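Local coordinates for uncharacterized protein (Acinetobacter baumannii, PDB 4PAR) that probably cleaves DNA that carries 5-hydroxymethylcytosine, joining a Vsr-like endonuclease domain to an SRA-like domain likely to recognise the modified base, at residues K23-V29 against E72-G76; F121-V125 against N138-Q142; D220-P226 against P266-F272; F287-E292 against K305-V311. The protein carries 3 engineered substitutions. One frame throughout, in Å; residues are numbered along the deposited sequence.

Contact 1: residues K23-V29 against E72-G76; sequences KRYEAYV and EVDEG
The carboxylate of Glu75 reaches across to the chain just ahead of helix 26-37, where OE2 takes the amide hydrogen of Tyr25 N at 2.8 Å. The bond is nearly straight, 174° at the hydrogen, and meets OE2 almost along its C-O axis. Glu75 gets there with CG beside its own backbone N and the chain stretched out beyond, so that the carboxylate lies against the turn of residues 23-25. Arg24 N is also close to OE2, but its angle is poor and it makes no bond. The carboxylate plane stands 84° from the Tyr25 ring, and Lys23 CB packs on OE2 at 3.4 Å. Lys23 then runs on towards strand 69-74, where NZ is bonded to Val73 O at 3.2 Å, lying in the carbonyl plane on a lone pair. Between these polar links the valines meet tip to tip, Val29 CB lying 3.6 Å from Val73 CG2, while Val73 CG1 packs against Tyr25 CB.

Further out, Asp61 forms a salt bridge with Lys23 and also accepts Val73 N, which ties the lysine to the strand a second time. Tyr97 OH is bonded to Glu75 N, fixing the backbone behind the carboxylate. A second subunit adds a salt bridge from its Asp11 to Arg24 and packs Ile14 on Tyr25. Tyr25 is the N-cap residue, and its O accepts Val29 N in the first turn, so Glu75 holds the point where the helix starts. This joins a helix to an inner strand of the mixed sheet in the PD-(D/E)XK-type nuclease domain, about 11 Å from the bound DNA at the nearest atoms.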
# COMPACT_ATOMS: atom_id res chain seq x y z
N LYS F 23 -12.31 7.70 -17.52
CA LYS F 23 -12.84 8.77 -18.35
C LYS F 23 -14.01 9.48 -17.67
O LYS F 23 -14.70 8.90 -16.83
CB LYS F 23 -13.28 8.21 -19.70
CG LYS F 23 -12.14 8.09 -20.69
CD LYS F 23 -12.54 7.30 -21.92
CE LYS F 23 -12.35 5.82 -21.69
NZ LYS F 23 -12.66 5.01 -22.91
N ARG F 24 -14.22 10.73 -18.05
CA ARG F 24 -15.22 11.60 -17.44
C ARG F 24 -16.66 11.12 -17.64
O ARG F 24 -17.47 11.16 -16.71
CB ARG F 24 -15.06 13.01 -17.99
CG ARG F 24 -16.11 14.00 -17.52
CD ARG F 24 -15.62 15.41 -17.72
NE ARG F 24 -16.71 16.32 -18.06
CZ ARG F 24 -17.39 17.04 -17.18
NH1 ARG F 24 -17.09 16.96 -15.89
NH2 ARG F 24 -18.36 17.85 -17.59
N TYR F 25 -16.99 10.70 -18.85
CA TYR F 25 -18.34 10.25 -19.18
C TYR F 25 -18.52 8.74 -19.09
O TYR F 25 -19.56 8.21 -19.49
CB TYR F 25 -18.72 10.75 -20.58
CG TYR F 25 -19.11 12.21 -20.59
CD1 TYR F 25 -18.20 13.19 -20.22
CD2 TYR F 25 -20.38 12.60 -20.98
CE1 TYR F 25 -18.55 14.53 -20.23
CE2 TYR F 25 -20.74 13.94 -20.99
CZ TYR F 25 -19.82 14.90 -20.61
OH TYR F 25 -20.17 16.23 -20.62
N GLU F 26 -17.50 8.04 -18.59
CA GLU F 26 -17.51 6.57 -18.53
C GLU F 26 -18.64 5.98 -17.67
O GLU F 26 -19.46 5.20 -18.16
CB GLU F 26 -16.15 6.08 -18.01
CG GLU F 26 -16.02 4.57 -17.90
CD GLU F 26 -14.95 4.14 -16.92
OE1 GLU F 26 -14.25 5.03 -16.37
OE2 GLU F 26 -14.80 2.92 -16.69
N ALA F 27 -18.67 6.37 -16.40
CA ALA F 27 -19.69 5.89 -15.46
C ALA F 27 -21.10 6.08 -15.98
O ALA F 27 -21.94 5.19 -15.85
CB ALA F 27 -19.54 6.60 -14.13
N TYR F 28 -21.37 7.24 -16.58
CA TYR F 28 -22.72 7.54 -17.03
C TYR F 28 -23.16 6.58 -18.12
O TYR F 28 -24.21 5.93 -18.02
CB TYR F 28 -22.83 8.97 -17.56
CG TYR F 28 -24.25 9.34 -17.90
CD1 TYR F 28 -25.13 9.73 -16.90
CD2 TYR F 28 -24.72 9.28 -19.21
CE1 TYR F 28 -26.44 10.07 -17.19
CE2 TYR F 28 -26.04 9.61 -19.51
CZ TYR F 28 -26.89 10.00 -18.49
OH TYR F 28 -28.20 10.34 -18.76
N VAL F 29 -22.33 6.50 -19.15
CA VAL F 29 -22.63 5.70 -20.33
C VAL F 29 -22.76 4.24 -19.96
O VAL F 29 -23.75 3.59 -20.33
CB VAL F 29 -21.55 5.88 -21.40
CG1 VAL F 29 -21.75 4.89 -22.53
CG2 VAL F 29 -21.57 7.31 -21.93
N GLU F 72 -16.84 1.49 -25.98
CA GLU F 72 -15.85 2.50 -25.64
C GLU F 72 -16.47 3.89 -25.68
O GLU F 72 -17.10 4.27 -26.67
CB GLU F 72 -14.68 2.43 -26.62
CG GLU F 72 -13.62 3.48 -26.40
CD GLU F 72 -12.56 3.47 -27.47
OE1 GLU F 72 -12.92 3.51 -28.67
OE2 GLU F 72 -11.36 3.42 -27.12
N VAL F 73 -16.31 4.64 -24.60
CA VAL F 73 -16.66 6.05 -24.60
C VAL F 73 -15.56 6.86 -25.29
O VAL F 73 -14.39 6.78 -24.91
CB VAL F 73 -16.87 6.58 -23.17
CG1 VAL F 73 -16.94 8.09 -23.17
CG2 VAL F 73 -18.12 5.96 -22.55
N ASP F 74 -15.94 7.61 -26.33
CA ASP F 74 -15.01 8.52 -27.00
C ASP F 74 -15.23 9.94 -26.51
O ASP F 74 -16.29 10.53 -26.69
CB ASP F 74 -15.16 8.48 -28.53
CG ASP F 74 -14.09 9.32 -29.25
OD1 ASP F 74 -13.34 10.08 -28.58
OD2 ASP F 74 -13.99 9.23 -30.50
N GLU F 75 -14.21 10.43 -25.82
CA GLU F 75 -14.01 11.82 -25.55
C GLU F 75 -12.76 12.21 -26.28
O GLU F 75 -12.70 13.22 -26.95
CB GLU F 75 -13.77 12.00 -24.07
CG GLU F 75 -14.62 11.11 -23.21
CD GLU F 75 -14.40 11.37 -21.75
OE1 GLU F 75 -13.49 12.14 -21.43
OE2 GLU F 75 -15.11 10.80 -20.92
N GLY F 76 -11.72 11.41 -26.13
CA GLY F 76 -10.51 11.68 -26.86
C GLY F 76 -9.87 13.00 -26.52
O GLY F 76 -10.41 14.03 -26.83

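Contact 2: residues F121-V125 against N138-Q142; sequences FRVNV and NIHQQ
Gln142 grips the backbone of Asn124 with both ends of its amide. OE1 accepts Asn124 N at 2.9 Å, in the carbonyl plane and on a lone pair, while NE2 donates to Asn124 O at 3.1 Å, that oxygen sitting 18° out of the amide plane. The side chain leaves the helix with CG anti to the carbonyl carbon (chi1 -55°) and then stays extended, which carries the amide to the strand and lets it pair there much as a neighbouring strand would. The two bonds restrict its rotation and satisfy the backbone N-H and C=O of Asn124. OE1 also rests against Val123, 3.6 Å from CG1. A turn earlier, Ile139 supplies the apolar part: its CD1 touches Val125 CB at 4.2 Å, and its CG2 branch lies more loosely by Val123 CG1.

The axis of segment 138-142 passes 8.5 Å from that of segment 121-124, almost antiparallel. This strand is outermost in the five-stranded sheet within the chain; its other edge pairs with strand 69-74, Val123 bonding to Glu72 and Asp74. Helix 136-159 therefore packs on a border strand, with Val29 of helix 26-37 meeting Val123 and Ile146 of the longer helix continuing the packing onto Phe121.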
# COMPACT_ATOMS: atom_id res chain seq x y z
N PHE F 121 -18.24 -0.96 -30.22
CA PHE F 121 -19.18 0.13 -30.42
C PHE F 121 -18.68 1.36 -29.68
O PHE F 121 -18.14 1.26 -28.58
CB PHE F 121 -20.57 -0.25 -29.93
CG PHE F 121 -21.22 -1.31 -30.76
CD1 PHE F 121 -21.78 -1.01 -31.99
CD2 PHE F 121 -21.28 -2.62 -30.30
CE1 PHE F 121 -22.39 -1.99 -32.75
CE2 PHE F 121 -21.89 -3.60 -31.05
CZ PHE F 121 -22.44 -3.28 -32.28
N ARG F 122 -18.86 2.53 -30.28
CA ARG F 122 -18.38 3.74 -29.66
C ARG F 122 -19.51 4.67 -29.26
O ARG F 122 -20.60 4.63 -29.84
CB ARG F 122 -17.40 4.46 -30.59
CG ARG F 122 -16.03 3.84 -30.57
CD ARG F 122 -15.06 4.50 -31.52
NE ARG F 122 -13.87 3.66 -31.64
CZ ARG F 122 -13.75 2.68 -32.53
NH1 ARG F 122 -14.73 2.43 -33.39
NH2 ARG F 122 -12.64 1.96 -32.57
N VAL F 123 -19.26 5.48 -28.24
CA VAL F 123 -20.22 6.52 -27.88
C VAL F 123 -19.54 7.88 -27.89
O VAL F 123 -18.62 8.13 -27.12
CB VAL F 123 -20.84 6.25 -26.52
CG1 VAL F 123 -21.94 7.28 -26.24
CG2 VAL F 123 -21.38 4.83 -26.46
N ASN F 124 -20.00 8.76 -28.78
CA ASN F 124 -19.40 10.08 -28.92
C ASN F 124 -20.13 11.11 -28.07
O ASN F 124 -21.28 11.45 -28.33
CB ASN F 124 -19.42 10.52 -30.38
CG ASN F 124 -18.79 9.50 -31.29
OD1 ASN F 124 -19.47 8.66 -31.86
ND2 ASN F 124 -17.46 9.56 -31.42
N VAL F 125 -19.43 11.60 -27.05
CA VAL F 125 -20.04 12.43 -26.03
C VAL F 125 -19.87 13.93 -26.26
O VAL F 125 -20.39 14.74 -25.50
CB VAL F 125 -19.48 12.09 -24.66
CG1 VAL F 125 -19.73 10.62 -24.37
CG2 VAL F 125 -18.00 12.39 -24.63
N ASN F 138 -29.20 12.71 -27.76
CA ASN F 138 -28.32 12.05 -28.73
C ASN F 138 -27.55 10.90 -28.10
O ASN F 138 -27.50 9.78 -28.65
CB ASN F 138 -27.36 13.06 -29.34
CG ASN F 138 -26.40 12.43 -30.33
OD1 ASN F 138 -25.40 11.82 -29.94
ND2 ASN F 138 -26.71 12.57 -31.61
N ILE F 139 -26.93 11.18 -26.96
CA ILE F 139 -26.17 10.17 -26.23
C ILE F 139 -27.05 8.97 -25.91
O ILE F 139 -26.68 7.82 -26.17
CB ILE F 139 -25.57 10.75 -24.93
CG1 ILE F 139 -24.53 11.82 -25.26
CG2 ILE F 139 -24.97 9.65 -24.08
CD1 ILE F 139 -23.62 12.19 -24.12
N HIS F 140 -28.24 9.26 -25.38
CA HIS F 140 -29.23 8.23 -25.09
C HIS F 140 -29.58 7.41 -26.33
O HIS F 140 -29.75 6.19 -26.23
CB HIS F 140 -30.49 8.86 -24.52
CG HIS F 140 -30.32 9.39 -23.13
ND1 HIS F 140 -31.33 10.06 -22.46
CD2 HIS F 140 -29.27 9.36 -22.28
CE1 HIS F 140 -30.90 10.42 -21.27
NE2 HIS F 140 -29.65 10.01 -21.13
N GLN F 141 -29.69 8.06 -27.48
CA GLN F 141 -29.99 7.35 -28.73
C GLN F 141 -28.87 6.36 -29.07
O GLN F 141 -29.13 5.17 -29.32
CB GLN F 141 -30.20 8.34 -29.87
CG GLN F 141 -31.53 9.09 -29.79
CD GLN F 141 -31.62 10.26 -30.77
OE1 GLN F 141 -30.65 10.58 -31.46
NE2 GLN F 141 -32.78 10.89 -30.82
N GLN F 142 -27.63 6.85 -29.08
CA GLN F 142 -26.46 5.99 -29.27
C GLN F 142 -26.48 4.77 -28.34
O GLN F 142 -26.24 3.62 -28.75
CB GLN F 142 -25.17 6.80 -29.04
CG GLN F 142 -25.04 8.05 -29.91
CD GLN F 142 -23.70 8.76 -29.73
OE1 GLN F 142 -22.65 8.13 -29.70
NE2 GLN F 142 -23.75 10.08 -29.61

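Contact 3: residues D220-P226 against P266-F272; sequences DTLIWFP and PQKRIVF
Two parallel neighbours in the large mixed sheet of the SRA-like domain, strands 221-224 and 268-276, are joined along residues 220-226 and 266-272. Their short segments diverge by 28°, and the backbone bonds alternate: Asp220 O receives Lys268 N, Leu222 N donates to Lys268 O, Trp224 N to Ile270 O at 2.9 Å, and Phe272 N to Trp224 O at 2.9 Å. The bond from Ile270 N to Leu222 O is weak.

On the face carrying Leu222, Trp224, Arg269 and Val271, the arginine runs out extended from CG to NE alongside Leu222, whose CD2 lies over one guanidinium face, 3.3 Å from NE. The end of Arg269 comes to rest on the indole. NH1 sits 3.4 Å above the plane of the Trp224 ring, and CZ is 4.6 Å from the centroid of the six-membered ring in a cation-pi contact. The guanidinium is tipped, its plane 67° from that of the indole, so a single amino group presses on the ring. Pro226 CB covers the opposite indole face, offset towards the rim.

The other face is largely aliphatic. Ile223 and Ile270 lie side by side, with CD1 of Ile223 3.5 Å from CG2 of Ile270, and Thr221 CG2 packs on Lys268 CB 3.6 Å away. Lys268 NZ continues to a salt bridge with Glu292.

Arg269 NH1 also forms a salt bridge with Glu247. The same nitrogen thus meets both a carboxylate and a pi face, which probably fixes the arginine firmly and compensates its charge beside the indole.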
# COMPACT_ATOMS: atom_id res chain seq x y z
N ASP F 220 0.99 -37.20 -24.53
CA ASP F 220 1.59 -36.25 -25.48
C ASP F 220 1.26 -34.79 -25.14
O ASP F 220 1.71 -33.88 -25.83
CB ASP F 220 1.14 -36.58 -26.91
CG ASP F 220 -0.36 -36.46 -27.09
OD1 ASP F 220 -1.10 -36.68 -26.11
OD2 ASP F 220 -0.80 -36.15 -28.22
N THR F 221 0.47 -34.58 -24.09
CA THR F 221 0.05 -33.23 -23.71
C THR F 221 0.48 -32.84 -22.29
O THR F 221 0.58 -33.69 -21.41
CB THR F 221 -1.48 -33.07 -23.79
OG1 THR F 221 -2.11 -34.09 -23.00
CG2 THR F 221 -1.96 -33.19 -25.23
N LEU F 222 0.74 -31.55 -22.09
CA LEU F 222 1.14 -31.04 -20.79
C LEU F 222 0.25 -29.88 -20.34
O LEU F 222 -0.01 -28.96 -21.11
CB LEU F 222 2.61 -30.59 -20.82
CG LEU F 222 3.18 -30.05 -19.51
CD1 LEU F 222 3.49 -31.19 -18.54
CD2 LEU F 222 4.42 -29.20 -19.75
N ILE F 223 -0.21 -29.93 -19.09
CA ILE F 223 -0.96 -28.82 -18.52
C ILE F 223 0.03 -27.74 -18.10
O ILE F 223 0.89 -27.98 -17.26
CB ILE F 223 -1.78 -29.24 -17.29
CG1 ILE F 223 -2.45 -30.60 -17.52
CG2 ILE F 223 -2.81 -28.17 -16.96
CD1 ILE F 223 -3.64 -30.55 -18.42
N TRP F 224 -0.10 -26.55 -18.67
CA TRP F 224 0.91 -25.53 -18.42
C TRP F 224 0.32 -24.27 -17.79
O TRP F 224 -0.74 -23.80 -18.20
CB TRP F 224 1.62 -25.18 -19.73
CG TRP F 224 2.91 -24.47 -19.54
CD1 TRP F 224 3.70 -24.49 -18.42
CD2 TRP F 224 3.57 -23.63 -20.48
NE1 TRP F 224 4.81 -23.71 -18.62
CE2 TRP F 224 4.76 -23.17 -19.88
CE3 TRP F 224 3.27 -23.22 -21.79
CZ2 TRP F 224 5.65 -22.32 -20.53
CZ3 TRP F 224 4.15 -22.38 -22.43
CH2 TRP F 224 5.33 -21.94 -21.80
N PHE F 225 1.02 -23.73 -16.79
CA PHE F 225 0.57 -22.51 -16.11
C PHE F 225 1.61 -21.41 -16.18
O PHE F 225 2.10 -20.96 -15.14
CB PHE F 225 0.26 -22.80 -14.64
CG PHE F 225 -0.63 -23.98 -14.42
CD1 PHE F 225 -1.80 -24.12 -15.14
CD2 PHE F 225 -0.29 -24.96 -13.51
CE1 PHE F 225 -2.62 -25.22 -14.95
CE2 PHE F 225 -1.10 -26.06 -13.31
CZ PHE F 225 -2.27 -26.19 -14.03
N PRO F 226 1.95 -20.97 -17.39
CA PRO F 226 3.01 -19.97 -17.54
C PRO F 226 2.56 -18.55 -17.24
O PRO F 226 1.37 -18.23 -17.31
CB PRO F 226 3.40 -20.11 -19.00
CG PRO F 226 2.12 -20.47 -19.67
CD PRO F 226 1.32 -21.28 -18.69
N PRO F 266 6.85 -33.39 -24.10
CA PRO F 266 5.62 -33.61 -24.87
C PRO F 266 5.36 -32.51 -25.90
O PRO F 266 5.58 -31.33 -25.62
CB PRO F 266 4.53 -33.61 -23.80
CG PRO F 266 5.08 -32.74 -22.73
CD PRO F 266 6.55 -33.02 -22.70
N GLN F 267 4.87 -32.90 -27.07
CA GLN F 267 4.75 -32.00 -28.21
C GLN F 267 3.52 -31.10 -28.16
O GLN F 267 3.38 -30.19 -28.99
CB GLN F 267 4.75 -32.81 -29.51
CG GLN F 267 6.10 -33.41 -29.83
CD GLN F 267 7.20 -32.37 -29.80
OE1 GLN F 267 8.08 -32.40 -28.94
NE2 GLN F 267 7.16 -31.44 -30.75
N LYS F 268 2.63 -31.34 -27.21
CA LYS F 268 1.44 -30.52 -27.05
C LYS F 268 1.32 -29.98 -25.63
O LYS F 268 1.70 -30.65 -24.67
CB LYS F 268 0.18 -31.31 -27.40
CG LYS F 268 0.02 -31.62 -28.88
CD LYS F 268 -1.14 -32.57 -29.10
CE LYS F 268 -1.38 -32.81 -30.58
NZ LYS F 268 -1.71 -31.54 -31.29
N ARG F 269 0.81 -28.76 -25.51
CA ARG F 269 0.54 -28.19 -24.19
C ARG F 269 -0.80 -27.47 -24.17
O ARG F 269 -1.05 -26.60 -25.00
CB ARG F 269 1.66 -27.24 -23.76
CG ARG F 269 2.95 -27.92 -23.35
CD ARG F 269 3.97 -26.91 -22.84
NE ARG F 269 5.25 -27.53 -22.53
CZ ARG F 269 6.32 -26.87 -22.10
NH1 ARG F 269 6.26 -25.55 -21.94
NH2 ARG F 269 7.45 -27.51 -21.84
N ILE F 270 -1.66 -27.85 -23.23
CA ILE F 270 -2.88 -27.10 -22.97
C ILE F 270 -2.54 -25.98 -21.97
O ILE F 270 -1.98 -26.23 -20.90
CB ILE F 270 -4.01 -28.01 -22.43
CG1 ILE F 270 -4.99 -27.21 -21.57
CG2 ILE F 270 -3.42 -29.17 -21.65
CD1 ILE F 270 -4.84 -27.44 -20.07
N VAL F 271 -2.87 -24.75 -22.34
CA VAL F 271 -2.36 -23.60 -21.61
C VAL F 271 -3.40 -22.87 -20.76
O VAL F 271 -4.51 -22.59 -21.20
CB VAL F 271 -1.73 -22.58 -22.58
CG1 VAL F 271 -0.88 -21.58 -21.82
CG2 VAL F 271 -0.89 -23.29 -23.61
N PHE F 272 -3.01 -22.57 -19.52
CA PHE F 272 -3.74 -21.66 -18.66
C PHE F 272 -2.79 -20.58 -18.15
O PHE F 272 -1.89 -20.85 -17.36
CB PHE F 272 -4.37 -22.40 -17.48
CG PHE F 272 -5.67 -23.08 -17.81
CD1 PHE F 272 -5.69 -24.25 -18.55
CD2 PHE F 272 -6.87 -22.56 -17.36
CE1 PHE F 272 -6.88 -24.87 -18.85
CE2 PHE F 272 -8.06 -23.18 -17.66
CZ PHE F 272 -8.07 -24.34 -18.40

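Contact 4: residues F287-E292 against K305-V311; sequences FMGLYE and KRVKSEV. Engineered in segment 305-311: Ser309 (natural residue Cys).
Arg306 lays its aliphatic stem across the ring of Tyr291, CB standing 3.6 Å from the ring centroid and 13° off the normal in a CH-pi contact. With chi1 and chi2 both anti, CD lies 3.6 Å from Met288 O and the phenol oxygen; chi3 (73°) turns the guanidinium aside. The Leu290 side is also close-packed: Leu290 CB touches Lys308 CB and, at 3.6 Å, Val311 CG1, while the other branch, Val311 CG2, meets Phe287 CE1 at 3.6 Å. Phe287 turns its ring edge to Ser309 O, the carbonyl of an engineered residue (Cys in nature). Ile270 and Ile183 of adjoining strands extend this packing.

Towards solvent the contact thins. Lys305, Val307 and Lys308 are exposed, and Val307 CG1 merely rests beside Glu292 OE2 at 3.6 Å, the carboxylate being engaged through OE1 with Lys268. Lys308 lies alongside Leu290 as far as CD and then turns off.

Leu290 O accepts two amides, Lys308 N at 3.0 Å and, weakly, Val307 N, whereas Leu290 N donates straight to Lys308 O. Two residues facing one make a classic beta bulge, which shifts the register by one residue within the antiparallel hairpin of strands 283-295 and 302-312 in the SRA-like domain.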
# COMPACT_ATOMS: atom_id res chain seq x y z
N PHE F 287 -7.73 -19.99 -19.54
CA PHE F 287 -7.44 -20.93 -20.60
C PHE F 287 -7.11 -20.16 -21.87
O PHE F 287 -7.94 -19.40 -22.37
CB PHE F 287 -8.65 -21.85 -20.81
CG PHE F 287 -8.54 -22.75 -21.99
CD1 PHE F 287 -7.59 -23.75 -22.04
CD2 PHE F 287 -9.42 -22.62 -23.06
CE1 PHE F 287 -7.50 -24.59 -23.13
CE2 PHE F 287 -9.34 -23.46 -24.15
CZ PHE F 287 -8.38 -24.45 -24.18
N MET F 288 -5.90 -20.34 -22.39
CA MET F 288 -5.52 -19.71 -23.64
C MET F 288 -5.72 -20.58 -24.88
O MET F 288 -5.80 -20.07 -26.00
CB MET F 288 -4.05 -19.27 -23.58
CG MET F 288 -3.80 -18.10 -22.65
SD MET F 288 -4.95 -16.74 -22.97
CE MET F 288 -4.38 -15.53 -21.78
N GLY F 289 -5.81 -21.89 -24.69
CA GLY F 289 -6.00 -22.79 -25.82
C GLY F 289 -5.24 -24.10 -25.69
O GLY F 289 -4.63 -24.39 -24.65
N LEU F 290 -5.26 -24.88 -26.77
CA LEU F 290 -4.40 -26.05 -26.92
C LEU F 290 -3.36 -25.77 -27.99
O LEU F 290 -3.69 -25.61 -29.18
CB LEU F 290 -5.20 -27.30 -27.27
CG LEU F 290 -4.37 -28.57 -27.48
CD1 LEU F 290 -3.47 -28.82 -26.28
CD2 LEU F 290 -5.27 -29.76 -27.73
N TYR F 291 -2.10 -25.72 -27.55
CA TYR F 291 -0.97 -25.24 -28.35
C TYR F 291 -0.00 -26.37 -28.73
O TYR F 291 0.17 -27.34 -27.99
CB TYR F 291 -0.21 -24.15 -27.60
CG TYR F 291 -0.91 -22.80 -27.53
CD1 TYR F 291 -2.10 -22.65 -26.83
CD2 TYR F 291 -0.36 -21.68 -28.14
CE1 TYR F 291 -2.74 -21.42 -26.76
CE2 TYR F 291 -0.99 -20.45 -28.08
CZ TYR F 291 -2.18 -20.33 -27.39
OH TYR F 291 -2.82 -19.11 -27.32
N GLU F 292 0.63 -26.21 -29.89
CA GLU F 292 1.56 -27.22 -30.41
C GLU F 292 2.94 -26.61 -30.71
O GLU F 292 3.04 -25.50 -31.22
CB GLU F 292 0.98 -27.87 -31.67
CG GLU F 292 1.63 -29.17 -32.07
CD GLU F 292 0.85 -29.90 -33.14
OE1 GLU F 292 0.48 -31.07 -32.92
OE2 GLU F 292 0.59 -29.30 -34.21
N LYS F 305 2.45 -22.94 -31.38
CA LYS F 305 1.35 -22.46 -32.21
C LYS F 305 0.04 -23.04 -31.68
O LYS F 305 0.02 -24.18 -31.21
CB LYS F 305 1.57 -22.84 -33.67
CG LYS F 305 0.47 -22.40 -34.63
CD LYS F 305 0.72 -22.92 -36.04
CE LYS F 305 -0.43 -22.58 -36.97
NZ LYS F 305 -1.70 -23.24 -36.56
N ARG F 306 -1.04 -22.28 -31.75
CA ARG F 306 -2.31 -22.75 -31.20
C ARG F 306 -3.13 -23.49 -32.25
O ARG F 306 -3.65 -22.90 -33.20
CB ARG F 306 -3.13 -21.57 -30.65
CG ARG F 306 -4.44 -21.99 -30.02
CD ARG F 306 -5.21 -20.79 -29.50
NE ARG F 306 -5.80 -20.00 -30.58
CZ ARG F 306 -6.37 -18.81 -30.40
NH1 ARG F 306 -6.43 -18.28 -29.19
NH2 ARG F 306 -6.88 -18.16 -31.44
N VAL F 307 -3.24 -24.81 -32.07
CA VAL F 307 -3.99 -25.64 -32.99
C VAL F 307 -5.43 -25.93 -32.56
O VAL F 307 -6.23 -26.40 -33.38
CB VAL F 307 -3.28 -26.99 -33.21
CG1 VAL F 307 -1.95 -26.76 -33.92
CG2 VAL F 307 -3.07 -27.70 -31.88
N LYS F 308 -5.78 -25.65 -31.31
CA LYS F 308 -7.15 -25.94 -30.88
C LYS F 308 -7.69 -24.91 -29.89
O LYS F 308 -6.97 -24.42 -29.03
CB LYS F 308 -7.25 -27.35 -30.27
CG LYS F 308 -7.39 -28.48 -31.30
CD LYS F 308 -7.54 -29.86 -30.65
CE LYS F 308 -8.91 -30.06 -30.00
NZ LYS F 308 -10.04 -30.14 -30.98
N SER F 309 -8.96 -24.56 -30.05
CA SER F 309 -9.62 -23.61 -29.16
C SER F 309 -10.47 -24.28 -28.08
O SER F 309 -11.08 -23.60 -27.25
CB SER F 309 -10.49 -22.65 -29.98
OG SER F 309 -9.70 -21.91 -30.90
N GLU F 310 -10.52 -25.61 -28.10
CA GLU F 310 -11.34 -26.36 -27.14
C GLU F 310 -10.61 -27.60 -26.65
O GLU F 310 -9.93 -28.28 -27.43
CB GLU F 310 -12.67 -26.76 -27.78
CG GLU F 310 -13.50 -25.58 -28.29
CD GLU F 310 -14.78 -26.02 -28.97
OE1 GLU F 310 -14.89 -27.21 -29.31
OE2 GLU F 310 -15.67 -25.16 -29.17
N VAL F 311 -10.75 -27.91 -25.36
CA VAL F 311 -10.15 -29.14 -24.83
C VAL F 311 -11.14 -29.94 -23.98
O VAL F 311 -11.80 -29.39 -23.10
CB VAL F 311 -8.88 -28.86 -24.00
CG1 VAL F 311 -7.73 -28.46 -24.91
CG2 VAL F 311 -9.13 -27.78 -22.96

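The four contacts form two pairs in two domains, one after another along the chain. Contacts 1 and 2, with centres about 10 Å apart, share the five-stranded nuclease sheet: strands 69-74 and 119-124 are neighbours in it, and Tyr28 and His140 join their helices by a probable hydrogen bond. Contacts 3 and 4, centres about 9 Å apart, meet in the SRA-like sheet, where strand 268-276 borders strand 283-295. The pairs lie on opposite sides of the chain's centre, with centres 35 to 44 Å apart and no touch between them, consistent with cleavage and base recognition being housed in separate modules.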